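Local coordinates for protein VIN1 (Oscarella pearsei, PDB 6BFI) that probably binds actin filaments and may take part in cell-cell adhesion, as a sponge homolog of vinculin, at residues A[86-91]-A[106-111]; A[388-393]-A[401-406]; A[540-545]-A[567-572]; A[754-759]-A[812-817]. All coordinates share one frame; numbering follows the deposited sequence. Where two conformers were deposited one is given.

Contact 1: A[86-91]-A[106-111]; sequences VFLSDA and RKLLDG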
loop_
_atom_site.group_PDB
_atom_site.type_symbol
_atom_site.label_atom_id
_atom_site.label_comp_id
_atom_site.label_asym_id
_atom_site.label_seq_id
_atom_site.Cartn_x
_atom_site.Cartn_y
_atom_site.Cartn_z
ATOM N N VAL A 86 30.843 23.288 -24.352
ATOM C CA VAL A 86 31.457 24.404 -25.070
ATOM C C VAL A 86 30.683 25.692 -24.817
ATOM O O VAL A 86 31.274 26.760 -24.604
ATOM C CB VAL A 86 31.553 24.091 -26.574
ATOM C CG1 VAL A 86 32.082 25.304 -27.339
ATOM C CG2 VAL A 86 32.433 22.872 -26.809
ATOM N N PHE A 87 29.347 25.611 -24.830
ATOM C CA PHE A 87 28.534 26.783 -24.522
ATOM C C PHE A 87 28.842 27.317 -23.131
ATOM O O PHE A 87 28.839 28.534 -22.911
ATOM C CB PHE A 87 27.048 26.448 -24.642
ATOM C CG PHE A 87 26.524 26.500 -26.047
ATOM C CD1 PHE A 87 27.385 26.644 -27.120
ATOM C CD2 PHE A 87 25.164 26.420 -26.293
ATOM C CE1 PHE A 87 26.902 26.697 -28.413
ATOM C CE2 PHE A 87 24.675 26.473 -27.585
ATOM C CZ PHE A 87 25.545 26.611 -28.645
ATOM N N LEU A 88 29.109 26.423 -22.176
ATOM C CA LEU A 88 29.490 26.893 -20.847
ATOM C C LEU A 88 30.838 27.604 -20.873
ATOM O O LEU A 88 31.018 28.626 -20.198
ATOM C CB LEU A 88 29.511 25.732 -19.854
ATOM C CG LEU A 88 28.141 25.228 -19.400
ATOM C CD1 LEU A 88 28.283 24.376 -18.151
ATOM C CD2 LEU A 88 27.184 26.390 -19.160
ATOM N N SER A 89 31.799 27.082 -21.643
ATOM C CA SER A 89 33.097 27.749 -21.747
ATOM C C SER A 89 32.950 29.153 -22.327
ATOM O O SER A 89 33.468 30.133 -21.770
ATOM C CB SER A 89 34.051 26.911 -22.598
ATOM O OG SER A 89 34.255 25.633 -22.025
ATOM N N ASP A 90 32.240 29.266 -23.454
ATOM C CA ASP A 90 31.997 30.577 -24.049
ATOM C C ASP A 90 31.280 31.500 -23.072
ATOM O O ASP A 90 31.594 32.694 -22.989
ATOM C CB ASP A 90 31.184 30.428 -25.334
ATOM C CG ASP A 90 31.804 29.443 -26.311
ATOM O OD1 ASP A 90 33.022 29.175 -26.204
ATOM O OD2 ASP A 90 31.071 28.943 -27.190
ATOM N N ALA A 91 30.316 30.963 -22.318
ATOM C CA ALA A 91 29.612 31.768 -21.327
ATOM C C ALA A 91 30.572 32.322 -20.284
ATOM O O ALA A 91 30.489 33.502 -19.917
ATOM C CB ALA A 91 28.517 30.939 -20.658
ATOM N N ARG A 106 22.724 33.913 -22.828
ATOM C CA ARG A 106 22.056 32.914 -23.657
ATOM C C ARG A 106 22.808 31.590 -23.640
ATOM O O ARG A 106 22.216 30.531 -23.406
ATOM C CB ARG A 106 21.911 33.428 -25.090
ATOM C CG ARG A 106 21.109 32.506 -25.999
ATOM C CD ARG A 106 21.154 32.955 -27.456
ATOM N NE ARG A 106 22.447 32.685 -28.082
ATOM C CZ ARG A 106 22.770 31.529 -28.656
ATOM N NH1 ARG A 106 21.898 30.530 -28.680
ATOM N NH2 ARG A 106 23.968 31.370 -29.204
ATOM N N LYS A 107 24.120 31.629 -23.888
ATOM C CA LYS A 107 24.893 30.391 -23.911
ATOM C C LYS A 107 25.052 29.805 -22.516
ATOM O O LYS A 107 25.210 28.585 -22.374
ATOM C CB LYS A 107 26.259 30.632 -24.553
ATOM C CG LYS A 107 26.175 31.228 -25.950
ATOM C CD LYS A 107 27.539 31.324 -26.608
ATOM C CE LYS A 107 27.813 30.103 -27.465
ATOM N NZ LYS A 107 26.748 29.919 -28.491
ATOM N N LEU A 108 25.009 30.647 -21.479
ATOM C CA LEU A 108 25.050 30.138 -20.113
ATOM C C LEU A 108 23.814 29.300 -19.810
ATOM O O LEU A 108 23.922 28.182 -19.290
ATOM C CB LEU A 108 25.172 31.292 -19.118
ATOM C CG LEU A 108 25.246 30.863 -17.648
ATOM C CD1 LEU A 108 26.628 30.332 -17.305
ATOM C CD2 LEU A 108 24.862 31.998 -16.718
ATOM N N LEU A 109 22.628 29.823 -20.134
ATOM C CA LEU A 109 21.405 29.067 -19.876
ATOM C C LEU A 109 21.290 27.860 -20.802
ATOM O O LEU A 109 20.939 26.758 -20.356
ATOM C CB LEU A 109 20.185 29.977 -20.025
ATOM C CG LEU A 109 20.076 31.144 -19.038
ATOM C CD1 LEU A 109 18.840 31.984 -19.326
ATOM C CD2 LEU A 109 20.063 30.639 -17.602
ATOM N N ASP A 110 21.588 28.048 -22.092
ATOM C CA ASP A 110 21.468 26.961 -23.061
ATOM C C ASP A 110 22.408 25.811 -22.723
ATOM O O ASP A 110 21.975 24.659 -22.605
ATOM C CB ASP A 110 21.742 27.481 -24.472
ATOM C CG ASP A 110 20.476 27.880 -25.203
ATOM O OD1 ASP A 110 19.492 28.257 -24.531
ATOM O OD2 ASP A 110 20.464 27.813 -26.450
ATOM N N GLY A 111 23.703 26.100 -22.575
ATOM C CA GLY A 111 24.631 25.060 -22.164
ATOM C C GLY A 111 24.311 24.506 -20.791
ATOM O O GLY A 111 24.576 23.331 -20.512
#
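Phe87 and Gly111 bring the backbones to 4.9 Å, CA to CA, where segments 86-91 and 106-111 run nearly antiparallel at 151°, their axes 7.7 Å apart. They belong to helices 68-97 and 102-145, two successive helices joined by a short connection into an antiparallel hairpin, the basic unit of the helical bundles of the vinculin family. Gly111 has no side chain, and Phe87 CB settles 3.7 Å from its CA. On the more exposed flank the contact is an aromatic and cationic one. The Phe87 ring crosses the Lys107 chain at about a right angle, and Lys107 NZ stands over one ring face, 3.6 Å from the centroid and displaced toward the rim, a cation-pi pair. Lys107 gets there by bending at its last two torsions (chi3 94°, chi4 57°), which curls the amine back over the ring. A leucine in place of Phe87 would probably leave the Lys107 ammonium without its aromatic face and its chain freer to turn. Asp90 crosses the same lysine at a slant, its OD2 3.5 Å from Lys107 CE but 4.6 Å from NZ, so the two charges may attract without being in contact. The buried flank is apolar. Leu88 CD2 reaches across to the backbone of Leu108 and Gly111, and Leu88 also packs on Val44 and Val47 of helix 41-59, which covers this side of the hairpin. Nearer the connection Ala91 lies against Leu108, whose CB is 3.7 Å from Ala91 CB.

Contact 2: A[388-393]-A[401-406]; sequences DAALAS and ANFAQK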
loop_
_atom_site.group_PDB
_atom_site.type_symbol
_atom_site.label_atom_id
_atom_site.label_comp_id
_atom_site.label_asym_id
_atom_site.label_seq_id
_atom_site.Cartn_x
_atom_site.Cartn_y
_atom_site.Cartn_z
ATOM N N ASP A 388 -10.751 -34.761 0.503
ATOM C CA ASP A 388 -11.205 -36.077 0.942
ATOM C C ASP A 388 -12.293 -36.627 0.029
ATOM O O ASP A 388 -12.374 -37.845 -0.173
ATOM C CB ASP A 388 -11.706 -36.013 2.385
ATOM C CG ASP A 388 -10.607 -35.659 3.366
ATOM O OD1 ASP A 388 -9.423 -35.864 3.030
ATOM O OD2 ASP A 388 -10.928 -35.178 4.475
ATOM N N ALA A 389 -13.136 -35.753 -0.528
ATOM C CA ALA A 389 -14.149 -36.207 -1.475
ATOM C C ALA A 389 -13.507 -36.741 -2.748
ATOM O O ALA A 389 -13.986 -37.724 -3.329
ATOM C CB ALA A 389 -15.118 -35.070 -1.795
ATOM N N ALA A 390 -12.419 -36.110 -3.195
ATOM C CA ALA A 390 -11.712 -36.603 -4.371
ATOM C C ALA A 390 -11.017 -37.930 -4.096
ATOM O O ALA A 390 -10.856 -38.744 -5.011
ATOM C CB ALA A 390 -10.698 -35.565 -4.847
ATOM N N LEU A 391 -10.603 -38.165 -2.852
ATOM C CA LEU A 391 -9.886 -39.375 -2.478
ATOM C C LEU A 391 -10.813 -40.536 -2.135
ATOM O O LEU A 391 -10.351 -41.533 -1.570
ATOM C CB LEU A 391 -8.957 -39.090 -1.295
ATOM C CG LEU A 391 -7.744 -38.209 -1.587
ATOM C CD1 LEU A 391 -7.000 -37.884 -0.300
ATOM C CD2 LEU A 391 -6.821 -38.886 -2.586
ATOM N N ALA A 392 -12.100 -40.432 -2.456
ATOM C CA ALA A 392 -13.033 -41.508 -2.160
ATOM C C ALA A 392 -12.707 -42.733 -3.002
ATOM O O ALA A 392 -12.327 -42.618 -4.171
ATOM C CB ALA A 392 -14.469 -41.057 -2.418
ATOM N N SER A 393 -12.852 -43.912 -2.400
ATOM C CA SER A 393 -12.564 -45.141 -3.117
ATOM C C SER A 393 -13.545 -45.303 -4.277
ATOM O O SER A 393 -14.688 -44.838 -4.207
ATOM C CB SER A 393 -12.653 -46.347 -2.180
ATOM O OG SER A 393 -13.986 -46.808 -2.058
ATOM N N ALA A 401 -21.607 -37.394 -6.332
ATOM C CA ALA A 401 -22.487 -36.445 -5.658
ATOM C C ALA A 401 -21.768 -35.755 -4.504
ATOM O O ALA A 401 -21.846 -34.529 -4.353
ATOM C CB ALA A 401 -23.748 -37.157 -5.166
ATOM N N ASN A 402 -21.063 -36.534 -3.678
ATOM C CA ASN A 402 -20.274 -35.954 -2.595
ATOM C C ASN A 402 -19.248 -34.969 -3.137
ATOM O O ASN A 402 -19.088 -33.863 -2.604
ATOM C CB ASN A 402 -19.580 -37.061 -1.799
ATOM C CG ASN A 402 -20.543 -37.849 -0.933
ATOM O OD1 ASN A 402 -21.758 -37.676 -1.020
ATOM N ND2 ASN A 402 -20.003 -38.725 -0.094
ATOM N N PHE A 403 -18.547 -35.351 -4.206
ATOM C CA PHE A 403 -17.533 -34.469 -4.771
ATOM C C PHE A 403 -18.154 -33.184 -5.303
ATOM O O PHE A 403 -17.588 -32.099 -5.137
ATOM C CB PHE A 403 -16.762 -35.186 -5.877
ATOM C CG PHE A 403 -15.660 -34.358 -6.470
ATOM C CD1 PHE A 403 -14.411 -34.321 -5.876
ATOM C CD2 PHE A 403 -15.877 -33.604 -7.610
ATOM C CE1 PHE A 403 -13.395 -33.556 -6.413
ATOM C CE2 PHE A 403 -14.866 -32.839 -8.151
ATOM C CZ PHE A 403 -13.623 -32.815 -7.551
ATOM N N ALA A 404 -19.316 -33.288 -5.952
ATOM C CA ALA A 404 -19.986 -32.099 -6.464
ATOM C C ALA A 404 -20.385 -31.167 -5.327
ATOM O O ALA A 404 -20.144 -29.955 -5.386
ATOM C CB ALA A 404 -21.210 -32.501 -7.287
ATOM N N GLN A 405 -20.986 -31.723 -4.271
ATOM C CA GLN A 405 -21.438 -30.891 -3.160
ATOM C C GLN A 405 -20.263 -30.217 -2.460
ATOM O O GLN A 405 -20.299 -29.012 -2.182
ATOM C CB GLN A 405 -22.251 -31.728 -2.173
ATOM C CG GLN A 405 -22.823 -30.913 -1.025
ATOM C CD GLN A 405 -24.173 -31.416 -0.564
ATOM O OE1 GLN A 405 -24.350 -32.606 -0.297
ATOM N NE2 GLN A 405 -25.141 -30.511 -0.477
ATOM N N LYS A 406 -19.204 -30.980 -2.170
ATOM C CA LYS A 406 -18.028 -30.391 -1.535
ATOM C C LYS A 406 -17.369 -29.355 -2.436
ATOM O O LYS A 406 -16.822 -28.361 -1.944
ATOM C CB LYS A 406 -17.023 -31.480 -1.161
ATOM C CG LYS A 406 -17.554 -32.530 -0.194
ATOM C CD LYS A 406 -17.872 -31.935 1.165
ATOM C CE LYS A 406 -18.340 -33.006 2.140
ATOM N NZ LYS A 406 -18.563 -32.451 3.505
#
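Ala389 and Phe403 bring the backbones within 5.0 Å, CA to CA, in a helical hairpin: helix 381-390 ends, a short loop follows, and helix 399-427 begins, both within the vinculin family region. Phe403 can be followed outward. Its CB stands 4.4 Å from Ala389 CB. CG lies anti to the backbone N (chi1 -178°), which carries the ring along the flank of the last turn of helix 381-390 instead of straight into it. CD1 then meets the backbone of Ala390, with the amide N 3.8 Å away at the ring edge and in the ring plane. CE1 comes next, 3.7 Å from the methyl CB of Ala390. Beyond this, the Phe403 side chain packs on Leu386 and on Ala456, Arg457 and Leu460 of helix 452-460, so the ring is buried where three helices meet. Replacing Phe403 by an alanine would probably open a gap beside Ala390 and take away the packing on Ala456, Arg457 and Leu460. Ala389 works the other way round: its CB points at helix 399-427 and approaches Phe403 CA to 3.9 Å. The small side chain of Ala389 is consistent with this close approach of the backbones, and that of Ala390 leaves room for the ring edge. Lys406, one turn along, bends at its second torsion (chi2 -65°), and its amine leads away from the contact while its CG rests 3.9 Å from Ala389 CB.

Contact 3: A[540-545]-A[567-572]; sequences RVIQVA and SLAKSI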
loop_
_atom_site.group_PDB
_atom_site.type_symbol
_atom_site.label_atom_id
_atom_site.label_comp_id
_atom_site.label_asym_id
_atom_site.label_seq_id
_atom_site.Cartn_x
_atom_site.Cartn_y
_atom_site.Cartn_z
ATOM N N ARG A 540 -9.479 -19.190 16.669
ATOM C CA ARG A 540 -9.487 -17.915 15.962
ATOM C C ARG A 540 -9.205 -16.760 16.915
ATOM O O ARG A 540 -8.512 -15.799 16.552
ATOM C CB ARG A 540 -10.823 -17.722 15.244
ATOM C CG ARG A 540 -10.902 -18.466 13.918
ATOM C CD ARG A 540 -9.945 -17.847 12.918
ATOM N NE ARG A 540 -10.349 -16.484 12.583
ATOM C CZ ARG A 540 -9.509 -15.515 12.235
ATOM N NH1 ARG A 540 -8.204 -15.745 12.187
ATOM N NH2 ARG A 540 -9.976 -14.309 11.945
ATOM N N VAL A 541 -9.726 -16.839 18.143
ATOM C CA VAL A 541 -9.379 -15.842 19.153
ATOM C C VAL A 541 -7.879 -15.868 19.416
ATOM O O VAL A 541 -7.238 -14.818 19.565
ATOM C CB VAL A 541 -10.187 -16.083 20.442
ATOM C CG1 VAL A 541 -9.626 -15.261 21.589
ATOM C CG2 VAL A 541 -11.654 -15.763 20.214
ATOM N N ILE A 542 -7.294 -17.069 19.451
ATOM C CA ILE A 542 -5.851 -17.199 19.641
ATOM C C ILE A 542 -5.099 -16.500 18.515
ATOM O O ILE A 542 -4.151 -15.743 18.756
ATOM C CB ILE A 542 -5.453 -18.684 19.736
ATOM C CG1 ILE A 542 -6.178 -19.367 20.895
ATOM C CG2 ILE A 542 -3.944 -18.820 19.889
ATOM C CD1 ILE A 542 -5.751 -18.875 22.246
ATOM N N GLN A 543 -5.509 -16.747 17.268
ATOM C CA GLN A 543 -4.797 -16.176 16.127
ATOM C C GLN A 543 -4.899 -14.655 16.114
ATOM O O GLN A 543 -3.894 -13.956 15.929
ATOM C CB GLN A 543 -5.336 -16.759 14.823
ATOM C CG GLN A 543 -5.140 -18.253 14.677
ATOM C CD GLN A 543 -5.722 -18.783 13.385
ATOM O OE1 GLN A 543 -5.924 -18.031 12.428
ATOM N NE2 GLN A 543 -6.002 -20.081 13.349
ATOM N N VAL A 544 -6.109 -14.122 16.298
ATOM C CA VAL A 544 -6.271 -12.671 16.315
ATOM C C VAL A 544 -5.459 -12.061 17.452
ATOM O O VAL A 544 -4.843 -11.000 17.294
ATOM C CB VAL A 544 -7.761 -12.299 16.405
ATOM C CG1 VAL A 544 -7.926 -10.797 16.574
ATOM C CG2 VAL A 544 -8.488 -12.775 15.159
ATOM N N ALA A 545 -5.420 -12.735 18.605
ATOM C CA ALA A 545 -4.562 -12.270 19.690
ATOM C C ALA A 545 -3.092 -12.288 19.288
ATOM O O ALA A 545 -2.323 -11.416 19.704
ATOM C CB ALA A 545 -4.783 -13.118 20.942
ATOM N N SER A 567 -2.914 -19.535 28.107
ATOM C CA SER A 567 -3.830 -20.147 29.065
ATOM C C SER A 567 -5.116 -20.601 28.386
ATOM O O SER A 567 -5.682 -21.640 28.745
ATOM C CB SER A 567 -4.137 -19.166 30.196
ATOM O OG SER A 567 -5.053 -19.724 31.123
ATOM N N LEU A 568 -5.598 -19.834 27.406
ATOM C CA LEU A 568 -6.787 -20.251 26.671
ATOM C C LEU A 568 -6.499 -21.470 25.805
ATOM O O LEU A 568 -7.314 -22.396 25.736
ATOM C CB LEU A 568 -7.308 -19.096 25.814
ATOM C CG LEU A 568 -8.444 -19.426 24.842
ATOM C CD1 LEU A 568 -9.654 -19.964 25.587
ATOM C CD2 LEU A 568 -8.821 -18.206 24.015
ATOM N N ALA A 569 -5.340 -21.487 25.141
ATOM C CA ALA A 569 -4.994 -22.598 24.263
ATOM C C ALA A 569 -4.793 -23.891 25.041
ATOM O O ALA A 569 -5.074 -24.976 24.517
ATOM C CB ALA A 569 -3.740 -22.262 23.459
ATOM N N LYS A 570 -4.320 -23.803 26.285
ATOM C CA LYS A 570 -4.139 -25.012 27.083
ATOM C C LYS A 570 -5.454 -25.632 27.540
ATOM O O LYS A 570 -5.426 -26.699 28.160
ATOM C CB LYS A 570 -3.259 -24.713 28.300
ATOM C CG LYS A 570 -1.817 -24.383 27.948
ATOM C CD LYS A 570 -0.903 -24.508 29.157
ATOM C CE LYS A 570 0.554 -24.310 28.764
ATOM N NZ LYS A 570 1.483 -24.634 29.882
ATOM N N SER A 571 -6.595 -25.009 27.243
ATOM C CA SER A 571 -7.892 -25.516 27.671
ATOM C C SER A 571 -8.740 -26.060 26.532
ATOM O O SER A 571 -9.782 -26.667 26.798
ATOM C CB SER A 571 -8.683 -24.414 28.387
ATOM O OG SER A 571 -9.106 -23.427 27.465
ATOM N N ILE A 572 -8.332 -25.860 25.278
ATOM C CA ILE A 572 -9.179 -26.235 24.150
ATOM C C ILE A 572 -9.205 -27.751 23.976
ATOM O O ILE A 572 -10.278 -28.365 23.938
ATOM C CB ILE A 572 -8.708 -25.523 22.871
ATOM C CG1 ILE A 572 -8.672 -24.010 23.097
ATOM C CG2 ILE A 572 -9.612 -25.877 21.698
ATOM C CD1 ILE A 572 -8.075 -23.230 21.948
#
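Ile542 and Ala569 hold the nearest backbones of segments 540-545 and 567-572, but their CA atoms are still 7.2 Å apart, so side chains must bridge the space. Segment 540-545 lies inside helix 524-550; segment 567-572 takes in the last residues of helix 555-569 and the first of helix 572-584. The contact is apolar packing between successive helices of a helical bundle, the architecture of the vinculin family. Ile542 does most of the bridging. Its CG1 is anti to the carbonyl carbon (chi1 -59°), and CD1 projects to within 3.6 Å of Leu568 CD2, touching Leu568 CB and CG as well. The same methyl reaches Ala569 CB at 4.1 Å. Leu568 CD2 also meets Val541 CG1 at 3.9 Å, the two side chains crossing at about a right angle, so this one methyl touches two neighbouring residues of the facing helix. Leu568 also packs on Val606 and Val609 of helix 589-615, while Val541 turns to Met500 and Ser503 of helix 496-519. The carbonyl of Leu568 is held twice from one face of its plane: Ser571 N binds Leu568 O at 3.1 Å, and Ser571 OG donates to Leu568 O at 2.7 Å.

Contact 4: A[754-759]-A[812-817]; sequences TNLLQL and RASEAA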
loop_
_atom_site.group_PDB
_atom_site.type_symbol
_atom_site.label_atom_id
_atom_site.label_comp_id
_atom_site.label_asym_id
_atom_site.label_seq_id
_atom_site.Cartn_x
_atom_site.Cartn_y
_atom_site.Cartn_z
ATOM N N THR A 754 4.423 1.604 10.346
ATOM C CA THR A 754 4.625 1.282 8.938
ATOM C C THR A 754 3.935 2.297 8.035
ATOM O O THR A 754 4.495 2.709 7.012
ATOM C CB THR A 754 4.113 -0.131 8.650
ATOM O OG1 THR A 754 4.964 -1.092 9.288
ATOM C CG2 THR A 754 4.081 -0.404 7.154
ATOM N N ASN A 755 2.721 2.717 8.403
ATOM C CA ASN A 755 1.997 3.692 7.592
ATOM C C ASN A 755 2.802 4.973 7.410
ATOM O O ASN A 755 2.824 5.552 6.317
ATOM C CB ASN A 755 0.641 3.996 8.229
ATOM C CG ASN A 755 -0.191 4.956 7.400
ATOM O OD1 ASN A 755 -0.101 4.972 6.174
ATOM N ND2 ASN A 755 -1.005 5.764 8.069
ATOM N N LEU A 756 3.481 5.427 8.466
ATOM C CA LEU A 756 4.264 6.655 8.369
ATOM C C LEU A 756 5.587 6.427 7.644
ATOM O O LEU A 756 6.031 7.288 6.870
ATOM C CB LEU A 756 4.511 7.227 9.767
ATOM C CG LEU A 756 5.333 8.514 9.857
ATOM C CD1 LEU A 756 4.670 9.643 9.077
ATOM C CD2 LEU A 756 5.541 8.912 11.311
ATOM N N LEU A 757 6.230 5.278 7.875
ATOM C CA LEU A 757 7.522 5.028 7.243
ATOM C C LEU A 757 7.384 4.836 5.737
ATOM O O LEU A 757 8.258 5.263 4.970
ATOM C CB LEU A 757 8.199 3.817 7.882
ATOM C CG LEU A 757 8.773 4.079 9.275
ATOM C CD1 LEU A 757 9.668 2.935 9.716
ATOM C CD2 LEU A 757 9.531 5.397 9.299
ATOM N N GLN A 758 6.296 4.197 5.292
ATOM C CA GLN A 758 6.059 4.049 3.858
ATOM C C GLN A 758 6.024 5.404 3.163
ATOM O O GLN A 758 6.490 5.542 2.026
ATOM C CB GLN A 758 4.751 3.298 3.613
ATOM C CG GLN A 758 4.799 1.819 3.946
ATOM C CD GLN A 758 3.484 1.121 3.658
ATOM O OE1 GLN A 758 2.506 1.755 3.261
ATOM N NE2 GLN A 758 3.454 -0.192 3.856
ATOM N N LEU A 759 5.474 6.418 3.833
ATOM C CA LEU A 759 5.432 7.758 3.259
ATOM C C LEU A 759 6.781 8.457 3.375
ATOM O O LEU A 759 7.190 9.172 2.453
ATOM C CB LEU A 759 4.339 8.583 3.936
ATOM C CG LEU A 759 2.927 7.998 3.865
ATOM C CD1 LEU A 759 1.971 8.810 4.720
ATOM C CD2 LEU A 759 2.445 7.933 2.424
ATOM N N ARG A 812 -1.216 13.519 8.397
ATOM C CA ARG A 812 -2.238 12.635 8.953
ATOM C C ARG A 812 -1.622 11.386 9.580
ATOM O O ARG A 812 -2.019 10.971 10.677
ATOM C CB ARG A 812 -3.252 12.259 7.874
ATOM C CG ARG A 812 -4.015 13.452 7.324
ATOM C CD ARG A 812 -5.050 13.029 6.298
ATOM N NE ARG A 812 -5.709 14.182 5.694
ATOM C CZ ARG A 812 -6.656 14.101 4.767
ATOM N NH1 ARG A 812 -7.062 12.915 4.332
ATOM N NH2 ARG A 812 -7.201 15.206 4.276
ATOM N N ALA A 813 -0.641 10.780 8.906
ATOM C CA ALA A 813 -0.016 9.573 9.436
ATOM C C ALA A 813 0.761 9.853 10.716
ATOM O O ALA A 813 0.880 8.971 11.573
ATOM C CB ALA A 813 0.900 8.945 8.386
ATOM N N SER A 814 1.301 11.065 10.860
ATOM C CA SER A 814 1.996 11.423 12.092
ATOM C C SER A 814 1.011 11.612 13.237
ATOM O O SER A 814 1.259 11.162 14.364
ATOM C CB SER A 814 2.824 12.689 11.879
ATOM O OG SER A 814 3.751 12.523 10.821
ATOM N N GLU A 815 -0.116 12.279 12.964
ATOM C CA GLU A 815 -1.166 12.382 13.971
ATOM C C GLU A 815 -1.647 11.000 14.397
ATOM O O GLU A 815 -1.944 10.773 15.576
ATOM C CB GLU A 815 -2.326 13.223 13.436
ATOM C CG GLU A 815 -3.371 13.602 14.480
ATOM C CD GLU A 815 -4.454 12.552 14.647
ATOM O OE1 GLU A 815 -4.540 11.642 13.795
ATOM O OE2 GLU A 815 -5.219 12.637 15.632
ATOM N N ALA A 816 -1.720 10.061 13.450
ATOM C CA ALA A 816 -2.117 8.699 13.795
ATOM C C ALA A 816 -1.034 7.993 14.600
ATOM O O ALA A 816 -1.338 7.185 15.486
ATOM C CB ALA A 816 -2.446 7.910 12.529
ATOM N N ALA A 817 0.236 8.282 14.312
ATOM C CA ALA A 817 1.325 7.647 15.042
ATOM C C ALA A 817 1.468 8.191 16.456
ATOM O O ALA A 817 2.015 7.497 17.320
ATOM C CB ALA A 817 2.640 7.819 14.282
HETATM O O HOH W 1 0.457 6.397 11.049
#
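Ala813 O, linked by a water to Asn755 across the contact, accepts two hydrogen bonds: one of 2.7 Å from the water oxygen and one of 2.9 Å from Ala817 N, the ordinary helical bond a turn further on. The water in turn accepts from Asn755 ND2 at 3.4 Å, a weak bond, and no direct hydrogen bond joins the two segments. Around this bridge the contact is apolar. Segments 754-759 and 812-817 run nearly antiparallel at 151°, with axes 8.9 Å apart, and the methyl of Ala813 is the centre of the contact. Its CB has Asn755 ND2 at 3.7 Å and Leu759 CD1 at 3.8 Å, and Leu756 CD1 close by, so three side chains from two successive turns meet on one methyl group. Asn755 carries CG anti to its own N (chi1 -177°), an arrangement that lets the amide reach both the methyl and the water. Leu756 forks over the next residues of the facing helix: CD1 comes to 3.5 Å of Ser814 OG, whereas CD2 faces Ala817 CB at 4.3 Å. The hydroxyl of Ser814 is engaged in its own helix, hydrogen-bonded to Val810 O, and offers the leucine only a van der Waals neighbour. In the all-helical fold of the vinculin family this joins the short helix 750-760 to the long helix 786-817. Helix 718-745 closes the buried side, where its Ala744 meets Leu756 and Leu757 and its Ile743 meets Ala817.

Overall arrangement
The four contacts follow one another along the chain without overlap, each pairing helices of one all-helical vinculin-family protein, and no two of them touch. Contact 1 and contact 2 lie far out on opposite sides of the chain's centre, their own centres 80 Å apart. Contact 4 is the innermost, about 12 Å from the centre of the chain, and lies 45 Å from contact 1 and 49 Å from contact 2, centre to centre. Contact 3 is its closest neighbour, with nearest atoms about 16 Å apart; contacts 2 and 3 approach to about 18 Å. Contacts 1, 2 and 3 each join successive helices, whereas contact 4 ties together helices separated by a further one.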